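Local structure of activated BY transcription factor SSRB (Salmonella enterica, 2WNW) at residues A141-P146 with A190-N195. The protein is a glycoside hydrolase family 30 protein that joins a TIM barrel to a beta-sandwich domain. Sequence-based numbering, arbitrary orientation.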
loop_
_atom_site.group_PDB
_atom_site.type_symbol
_atom_site.label_atom_id
_atom_site.label_comp_id
_atom_site.label_asym_id
_atom_site.label_seq_id
_atom_site.Cartn_x
_atom_site.Cartn_y
_atom_site.Cartn_z
ATOM N N ALA A 141 -13.582 24.699 -10.116
ATOM C CA ALA A 141 -13.243 26.038 -9.643
ATOM C C ALA A 141 -13.166 26.023 -8.123
ATOM O O ALA A 141 -14.002 25.404 -7.461
ATOM C CB ALA A 141 -14.290 27.050 -10.115
ATOM N N SER A 142 -12.152 26.695 -7.581
ATOM C CA SER A 142 -11.932 26.768 -6.138
ATOM C C SER A 142 -11.507 28.175 -5.736
ATOM O O SER A 142 -10.741 28.821 -6.448
ATOM C CB SER A 142 -10.814 25.809 -5.704
ATOM O OG SER A 142 -11.071 24.473 -6.091
ATOM N N PRO A 143 -11.996 28.664 -4.585
ATOM C CA PRO A 143 -11.623 30.004 -4.130
ATOM C C PRO A 143 -10.439 29.925 -3.168
ATOM O O PRO A 143 -10.286 28.945 -2.444
ATOM C CB PRO A 143 -12.873 30.501 -3.391
ATOM C CG PRO A 143 -13.923 29.416 -3.588
ATOM C CD PRO A 143 -13.146 28.159 -3.820
ATOM N N TRP A 144 -9.601 30.954 -3.177
ATOM C CA TRP A 144 -8.481 31.029 -2.259
ATOM C C TRP A 144 -8.918 32.016 -1.170
ATOM O O TRP A 144 -8.475 31.941 -0.024
ATOM C CB TRP A 144 -7.227 31.537 -2.978
ATOM C CG TRP A 144 -6.280 30.444 -3.433
ATOM C CD1 TRP A 144 -5.008 30.231 -2.985
ATOM C CD2 TRP A 144 -6.517 29.448 -4.444
ATOM N NE1 TRP A 144 -4.436 29.172 -3.651
ATOM C CE2 TRP A 144 -5.338 28.673 -4.552
ATOM C CE3 TRP A 144 -7.608 29.136 -5.267
ATOM C CZ2 TRP A 144 -5.218 27.604 -5.452
ATOM C CZ3 TRP A 144 -7.489 28.069 -6.166
ATOM C CH2 TRP A 144 -6.299 27.318 -6.248
ATOM N N SER A 145 -9.804 32.942 -1.532
ATOM C CA SER A 145 -10.304 33.916 -0.561
ATOM C C SER A 145 -11.470 34.771 -1.036
ATOM O O SER A 145 -11.518 35.188 -2.191
ATOM C CB SER A 145 -9.181 34.862 -0.113
ATOM O OG SER A 145 -9.687 35.878 0.753
ATOM N N PRO A 146 -12.444 35.021 -0.143
ATOM C CA PRO A 146 -13.606 35.851 -0.475
ATOM C C PRO A 146 -13.069 37.284 -0.526
ATOM O O PRO A 146 -11.910 37.522 -0.174
ATOM C CB PRO A 146 -14.538 35.650 0.724
ATOM C CG PRO A 146 -14.170 34.277 1.229
ATOM C CD PRO A 146 -12.653 34.309 1.130
ATOM N N ALA A 190 -17.342 21.157 -11.304
ATOM C CA ALA A 190 -16.957 20.882 -9.926
ATOM C C ALA A 190 -16.468 22.124 -9.196
ATOM O O ALA A 190 -15.949 23.059 -9.807
ATOM C CB ALA A 190 -15.875 19.811 -9.893
ATOM N N LEU A 191 -16.640 22.109 -7.878
ATOM C CA LEU A 191 -16.214 23.200 -7.014
ATOM C C LEU A 191 -15.634 22.630 -5.731
ATOM O O LEU A 191 -15.898 21.483 -5.376
ATOM C CB LEU A 191 -17.414 24.058 -6.600
ATOM C CG LEU A 191 -18.280 24.776 -7.630
ATOM C CD1 LEU A 191 -19.558 25.265 -6.952
ATOM C CD2 LEU A 191 -17.501 25.930 -8.227
ATOM N N SER A 192 -14.821 23.429 -5.052
ATOM C CA SER A 192 -14.343 23.045 -3.736
ATOM C C SER A 192 -14.795 24.282 -2.961
ATOM O O SER A 192 -14.924 25.364 -3.543
ATOM C CB SER A 192 -12.820 22.850 -3.684
ATOM O OG SER A 192 -12.104 24.065 -3.735
ATOM N N VAL A 193 -15.089 24.132 -1.678
ATOM C CA VAL A 193 -15.547 25.263 -0.878
ATOM C C VAL A 193 -14.452 26.292 -0.656
ATOM O O VAL A 193 -14.689 27.495 -0.750
ATOM C CB VAL A 193 -16.059 24.797 0.505
ATOM C CG1 VAL A 193 -16.255 26.000 1.424
ATOM C CG2 VAL A 193 -17.371 24.048 0.337
ATOM N N GLN A 194 -13.250 25.809 -0.369
ATOM C CA GLN A 194 -12.121 26.684 -0.094
ATOM C C GLN A 194 -10.805 25.929 -0.203
ATOM O O GLN A 194 -10.691 24.785 0.243
ATOM C CB GLN A 194 -12.265 27.255 1.321
ATOM C CG GLN A 194 -11.023 27.921 1.888
ATOM C CD GLN A 194 -10.696 29.231 1.202
ATOM O OE1 GLN A 194 -11.584 30.023 0.904
ATOM N NE2 GLN A 194 -9.411 29.477 0.974
ATOM N N ASN A 195 -9.814 26.578 -0.803
ATOM C CA ASN A 195 -8.493 25.989 -0.941
ATOM C C ASN A 195 -7.841 26.017 0.445
ATOM O O ASN A 195 -7.795 27.070 1.090
ATOM C CB ASN A 195 -7.650 26.821 -1.917
ATOM C CG ASN A 195 -6.212 26.333 -2.017
ATOM O OD1 ASN A 195 -5.947 25.236 -2.511
ATOM N ND2 ASN A 195 -5.279 27.147 -1.540
#
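Ala141 and Leu191 pair in parallel where strands 138-143 and 190-192, the third and fourth of the closed eight-stranded TIM barrel, lie side by side. Ala141 N donates to Ala190 O at 2.9 Å, and Ala141 O accepts a longer bond from Ser192 N. Leu191 CD2 lies 3.9 Å from Ala141 CB on the face that Tyr177 of helix 167-183 covers. On the barrel-interior side, Ser142 OG donates to Ser192 OG at 2.6 Å. Arg87 and Asp239 bond these two hydroxyls from the neighbouring strands, which ties four strands through one buried polar chain.

Beyond the strands the register slips by one residue at Val193, whose CB points away from 141-146. Asn195 N then donates to Pro143 O at 2.9 Å. The close packing is here: the Asn195 amide stacks over one face of the Trp144 ring, ND2 offset toward the rim, with the planes 22° apart. Asn195 CB makes a CH-pi contact with the Trp144 six-membered ring, 4.0 Å from its centroid. With Asn195 CG anti to its own backbone N (chi1 175°), the amide is carried across the indole, while Asn195 OD1 is bonded to Arg87. The indole also meets Trp331, and Trp144 NE1 bonds a glycerol, probably from the crystallisation liquor, though such molecules often mark pockets. Ser145 and Pro146 form the looser end; Ser145 CB points away, and its OG bonds Pro146 O and Lys151 instead.

Gln194 bends at chi2 (70°), which brings its amide to the backbone of Trp144. Gln194 NE2 bonds both Asn195 O and Trp144 O, meeting Trp144 O at 2.8 Å from above the carbonyl plane.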